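Local coordinates for periplasmic binding protein component of an ABC type zinc uptake transporter (Synechocystis sp., PDB 2OV3), which probably captures zinc in the periplasm and hands it to an ABC-type zinc uptake transporter, at residues 109-112 with 113-117; 117-120 with 121-124; 194-197 with 198-202. All blocks are in the same frame, centred on the assembly; numbering follows the deposited sequence.

Contact 1: residues 109-112 with 113-117; sequences VKRQ and ATTIA
Val109 O receives Ala113 N at 2.7 Å in an almost straight bond (171°), one turn along helix 106-123. Lys110 gives its carbonyl to two donors of a single residue. Thr114 N makes the usual helical bond, and Thr114 OG1 reaches Lys110 O at 2.6 Å from the opposite face of the carbonyl plane. The threonine hydroxyl stands beside its own backbone N (chi1 -59°), which turns it back toward the preceding turn, so Lys110 O is gripped from two sides. Arg111 bends at its second torsion (-57°) and runs past both threonines: NH1 lies 3.5 Å from Thr114 CB, while CD passes 3.6 Å from Thr115 OG1, Arg111 and Thr115 crossing at about a right angle. Gln112 O takes Ile116 N in the carbonyl plane, with Ile116 CG1 pressed against the same oxygen at 3.1 Å. The amide end of Gln112 leaves the helix, NE2 hydrogen-bonding to Ile102 O, the residue after the zinc ligand His101. Val109, Ala113 and Ile116 pack on helix 10-20, Lys110 and Ala113 meet helix 128-153, and Thr115 touches the loop beyond strand 78-81.

Contact 2: residues 117-120 with 121-124; sequences AKEL and AELD
The C-terminal end of helix 106-123 carries this contact, an i to i+4 salt bridge on its outer side beside a last turn with several weak backbone bonds. Lys118 and Glu122 cross obliquely: NZ of Lys118 meets Glu122 OE1 at 2.9 Å, nearly along the C-O axis of the carboxylate. The lysine runs extended from a CG anti to the backbone N (chi1 -175°) and bends only at its last torsion (-55°), which brings the ammonium group round to the glutamate. Glu119 complicates the pair, for it lies side by side with Glu122 and points the same way, its OE2 only 2.7 Å from Glu122 OE1, with the carboxylate planes 81° apart. Two acceptors so close would be costly if both were charged; Lys118 probably offsets part of this. A long, weak ion pair joins Glu119 to Lys78. In the backbone, Ala121 N still bonds well to Ala117 O, whereas the amides of Glu122 and Leu123 make weak bonds. On the inner side, Leu120 sits among Ile5 of strand 3-7, Leu16 and Ile19 of helix 10-20 and Tyr131 of helix 128-153. Asp124, the first residue to leave helical geometry, turns its OD2 to Asn127 and Tyr131, while its own N closes the final turn on Leu120 O at 3.0 Å.

Contact 3: residues 194-197 with 198-202; sequences LKQL and IDTAK
Gln196 and Thr200 lie at a slant to each other on the outer side of helix 193-204, one turn apart. CG of Gln196 lies anti to the backbone N (chi1 164°), and a bend at the second torsion (80°) swings the amide forward, toward the next turn, bringing NE2 to 3.1 Å from Thr200 OG1. The same hydroxyl is turned anti to the carbonyl carbon of Thr200 and donates to Gln196 O at 2.9 Å. Thr200 N makes the normal helical bond to that oxygen from the opposite face of the carbonyl plane. Both donors of Thr200 thus converge on Gln196 O, which should hold the threonine side chain in this rotation.

Lys195 and Asp199 form a second pair. The lysine is bent at its second and fourth torsions, and its methylene CE, rather than the ammonium group, approaches the carboxylate most closely, at 3.7 Å from OD1 of Asp199. NZ stays 4.0 Å from Asp199 OD2, beyond a salt bridge, and any attraction between the charges is probably modest. The backbone beneath is regular here, Asp199 N pointing at Lys195 O with an N-H...O angle of 162°.

Ile198 leans across the preceding turn: CG1 presses on Leu194 O at 3.0 Å, and CD1 follows it over the same oxygen. Its own amide reaches Leu194 O from above the carbonyl plane. Beside it the CD2 methyl of Leu197 lies 4.4 Å from Ile198 CG1, a loose apolar touch between consecutive residues.

Leu194 and Ile198 pack on Ile223 of helix 218-227, Ile198 and Ala201 reach Ile227 of the same helix, and Leu194 and Leu197 rest on Ile182, just after strand 178-181.

Overall arrangement
From the N terminus, the chain first completes the parallel sheet built from strands 3-7, 24-28, 54-57 and 78-81, then enters helix 106-123. Contact 1 lies in the earlier part of that helix and contact 2 at its end; they share Ala117, and together set it against helices 10-20 and 128-153. The chain then builds a second four-stranded parallel sheet, where contact 3, on helix 193-204 between strands 178-181 and 208-212 in the sequence, packs against helix 218-227. All three are local, so none closes a long loop, nests or crosses. Contact 3 is on the opposite side of the chain's centre, about 39 Å from contact 1 and 49 Å from contact 2, centre to centre.

Contact 1: residues 109-112 with 113-117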
# COMPACT_ATOMS: atom_id res chain seq x y z
N VAL A 109 -4.26 -5.65 6.90
CA VAL A 109 -4.55 -6.50 5.76
C VAL A 109 -5.40 -7.69 6.24
O VAL A 109 -6.25 -8.18 5.49
CB VAL A 109 -3.26 -6.99 5.07
CG1 VAL A 109 -3.55 -8.19 4.17
CG2 VAL A 109 -2.67 -5.86 4.27
N LYS A 110 -5.16 -8.14 7.47
CA LYS A 110 -5.94 -9.25 8.03
C LYS A 110 -7.42 -8.94 7.86
O LYS A 110 -8.21 -9.81 7.49
CB LYS A 110 -5.67 -9.42 9.53
CG LYS A 110 -4.27 -9.82 9.90
CD LYS A 110 -4.17 -10.05 11.41
CE LYS A 110 -2.73 -10.34 11.82
NZ LYS A 110 -2.57 -10.62 13.29
N ARG A 111 -7.78 -7.70 8.12
CA ARG A 111 -9.16 -7.29 8.00
C ARG A 111 -9.54 -7.28 6.52
O ARG A 111 -10.60 -7.79 6.15
CB ARG A 111 -9.37 -5.91 8.62
CG ARG A 111 -10.77 -5.71 9.17
CD ARG A 111 -11.83 -5.93 8.11
NE ARG A 111 -13.07 -6.42 8.68
CZ ARG A 111 -13.18 -7.56 9.37
NH1 ARG A 111 -12.12 -8.32 9.56
NH2 ARG A 111 -14.35 -7.93 9.86
N GLN A 112 -8.67 -6.72 5.69
CA GLN A 112 -8.95 -6.66 4.25
C GLN A 112 -9.19 -8.05 3.67
O GLN A 112 -10.18 -8.27 2.96
CB GLN A 112 -7.81 -5.97 3.51
CG GLN A 112 -7.72 -4.49 3.77
CD GLN A 112 -6.32 -3.96 3.59
OE1 GLN A 112 -5.77 -3.99 2.49
NE2 GLN A 112 -5.73 -3.47 4.68
N ALA A 113 -8.30 -8.99 3.95
CA ALA A 113 -8.48 -10.33 3.41
C ALA A 113 -9.78 -10.96 3.90
O ALA A 113 -10.48 -11.64 3.15
CB ALA A 113 -7.30 -11.22 3.78
N THR A 114 -10.11 -10.72 5.17
CA THR A 114 -11.31 -11.26 5.77
C THR A 114 -12.56 -10.77 5.06
O THR A 114 -13.56 -11.48 4.94
CB THR A 114 -11.40 -10.89 7.26
OG1 THR A 114 -10.25 -11.39 7.94
CG2 THR A 114 -12.65 -11.48 7.89
N THR A 115 -12.50 -9.54 4.59
CA THR A 115 -13.64 -9.00 3.87
C THR A 115 -13.70 -9.61 2.48
O THR A 115 -14.78 -9.87 1.96
CB THR A 115 -13.55 -7.48 3.77
OG1 THR A 115 -13.60 -6.92 5.09
CG2 THR A 115 -14.71 -6.94 2.94
N ILE A 116 -12.53 -9.86 1.89
CA ILE A 116 -12.49 -10.44 0.55
C ILE A 116 -13.06 -11.85 0.55
O ILE A 116 -13.90 -12.19 -0.27
CB ILE A 116 -11.07 -10.55 0.01
CG1 ILE A 116 -10.40 -9.17 -0.00
CG2 ILE A 116 -11.10 -11.18 -1.37
CD1 ILE A 116 -11.25 -8.09 -0.60
N ALA A 117 -12.55 -12.65 1.48
CA ALA A 117 -12.96 -14.04 1.63
C ALA A 117 -14.47 -14.12 1.84
O ALA A 117 -15.18 -14.82 1.12
CB ALA A 117 -12.22 -14.66 2.81

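Contact 2: residues 117-120 with 121-124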
# COMPACT_ATOMS: atom_id res chain seq x y z
N ALA A 117 -12.55 -12.65 1.48
CA ALA A 117 -12.96 -14.04 1.63
C ALA A 117 -14.47 -14.12 1.84
O ALA A 117 -15.18 -14.82 1.12
CB ALA A 117 -12.22 -14.66 2.81
N LYS A 118 -14.95 -13.38 2.84
CA LYS A 118 -16.37 -13.36 3.13
C LYS A 118 -17.16 -13.10 1.84
O LYS A 118 -18.13 -13.80 1.55
CB LYS A 118 -16.67 -12.27 4.16
CG LYS A 118 -18.11 -12.23 4.63
CD LYS A 118 -18.33 -11.11 5.64
CE LYS A 118 -19.76 -11.12 6.17
NZ LYS A 118 -20.75 -11.07 5.05
N GLU A 119 -16.71 -12.12 1.06
CA GLU A 119 -17.39 -11.77 -0.17
C GLU A 119 -17.26 -12.83 -1.28
O GLU A 119 -18.19 -13.02 -2.06
CB GLU A 119 -16.89 -10.41 -0.65
CG GLU A 119 -17.18 -9.30 0.35
CD GLU A 119 -18.68 -9.02 0.51
OE1 GLU A 119 -19.24 -8.30 -0.34
OE2 GLU A 119 -19.29 -9.55 1.47
N LEU A 120 -16.12 -13.51 -1.35
CA LEU A 120 -15.93 -14.54 -2.35
C LEU A 120 -16.80 -15.75 -2.03
O LEU A 120 -17.26 -16.46 -2.93
CB LEU A 120 -14.45 -14.95 -2.42
CG LEU A 120 -13.45 -13.98 -3.07
CD1 LEU A 120 -12.03 -14.52 -2.95
CD2 LEU A 120 -13.81 -13.76 -4.55
N ALA A 121 -17.04 -15.98 -0.74
CA ALA A 121 -17.86 -17.11 -0.30
C ALA A 121 -19.34 -16.86 -0.58
O ALA A 121 -20.14 -17.79 -0.59
CB ALA A 121 -17.66 -17.37 1.18
N GLU A 122 -19.70 -15.61 -0.81
CA GLU A 122 -21.09 -15.29 -1.08
C GLU A 122 -21.41 -15.50 -2.54
O GLU A 122 -22.53 -15.85 -2.90
CB GLU A 122 -21.38 -13.84 -0.70
CG GLU A 122 -21.11 -13.50 0.75
CD GLU A 122 -21.22 -12.01 1.02
OE1 GLU A 122 -20.99 -11.59 2.18
OE2 GLU A 122 -21.54 -11.26 0.07
N LEU A 123 -20.42 -15.31 -3.40
CA LEU A 123 -20.63 -15.47 -4.83
C LEU A 123 -20.41 -16.91 -5.25
O LEU A 123 -20.96 -17.37 -6.25
CB LEU A 123 -19.66 -14.57 -5.60
CG LEU A 123 -19.72 -13.09 -5.24
CD1 LEU A 123 -18.60 -12.38 -5.95
CD2 LEU A 123 -21.07 -12.50 -5.61
N ASP A 124 -19.58 -17.59 -4.48
CA ASP A 124 -19.23 -18.97 -4.75
C ASP A 124 -19.27 -19.80 -3.46
O ASP A 124 -18.22 -20.18 -2.93
CB ASP A 124 -17.84 -19.02 -5.36
CG ASP A 124 -17.53 -20.34 -5.99
OD1 ASP A 124 -18.48 -20.95 -6.53
OD2 ASP A 124 -16.35 -20.76 -5.96

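Contact 3: residues 194-197 with 198-202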
# COMPACT_ATOMS: atom_id res chain seq x y z
N LEU A 194 10.84 22.19 2.17
CA LEU A 194 11.82 21.14 1.93
C LEU A 194 13.16 21.52 2.56
O LEU A 194 14.05 20.67 2.72
CB LEU A 194 12.00 20.89 0.43
CG LEU A 194 11.50 19.52 -0.07
CD1 LEU A 194 10.12 19.24 0.50
CD2 LEU A 194 11.49 19.50 -1.59
N LYS A 195 13.32 22.79 2.90
CA LYS A 195 14.56 23.23 3.52
C LYS A 195 14.50 22.88 5.01
O LYS A 195 15.48 22.45 5.61
CB LYS A 195 14.75 24.75 3.35
CG LYS A 195 16.03 25.28 3.98
CD LYS A 195 17.27 24.69 3.31
CE LYS A 195 18.53 25.06 4.09
NZ LYS A 195 18.56 26.51 4.45
N GLN A 196 13.33 23.08 5.61
CA GLN A 196 13.13 22.76 7.01
C GLN A 196 13.33 21.25 7.19
O GLN A 196 13.84 20.80 8.21
CB GLN A 196 11.72 23.14 7.45
CG GLN A 196 11.29 22.50 8.75
CD GLN A 196 11.86 23.20 9.96
OE1 GLN A 196 11.31 24.21 10.42
NE2 GLN A 196 12.98 22.68 10.49
N LEU A 197 12.90 20.48 6.19
CA LEU A 197 13.04 19.04 6.24
C LEU A 197 14.53 18.68 6.25
O LEU A 197 14.97 17.85 7.04
CB LEU A 197 12.33 18.39 5.05
CG LEU A 197 12.46 16.87 4.82
CD1 LEU A 197 11.29 16.34 3.98
CD2 LEU A 197 13.77 16.60 4.13
N ILE A 198 15.30 19.32 5.38
CA ILE A 198 16.74 19.06 5.30
C ILE A 198 17.46 19.39 6.60
O ILE A 198 18.34 18.64 7.03
CB ILE A 198 17.41 19.86 4.19
CG1 ILE A 198 16.81 19.47 2.84
CG2 ILE A 198 18.92 19.61 4.19
CD1 ILE A 198 17.41 20.20 1.68
N ASP A 199 17.13 20.52 7.21
CA ASP A 199 17.79 20.90 8.45
C ASP A 199 17.39 19.96 9.57
O ASP A 199 18.21 19.63 10.43
CB ASP A 199 17.47 22.35 8.83
CG ASP A 199 18.02 23.36 7.84
OD1 ASP A 199 19.08 23.09 7.21
OD2 ASP A 199 17.41 24.44 7.69
N THR A 200 16.14 19.53 9.56
CA THR A 200 15.67 18.62 10.60
C THR A 200 16.41 17.30 10.46
O THR A 200 16.83 16.69 11.44
CB THR A 200 14.16 18.39 10.47
OG1 THR A 200 13.47 19.59 10.85
CG2 THR A 200 13.72 17.24 11.36
N ALA A 201 16.57 16.87 9.21
CA ALA A 201 17.26 15.63 8.90
C ALA A 201 18.72 15.69 9.37
O ALA A 201 19.18 14.80 10.06
CB ALA A 201 17.20 15.37 7.40
N LYS A 202 19.43 16.74 8.98
CA LYS A 202 20.83 16.87 9.39
C LYS A 202 21.00 16.79 10.91
O LYS A 202 21.89 16.09 11.40
CB LYS A 202 21.42 18.19 8.90
CG LYS A 202 21.56 18.31 7.40
CD LYS A 202 22.27 19.61 7.04
CE LYS A 202 22.49 19.70 5.54
NZ LYS A 202 23.30 20.89 5.14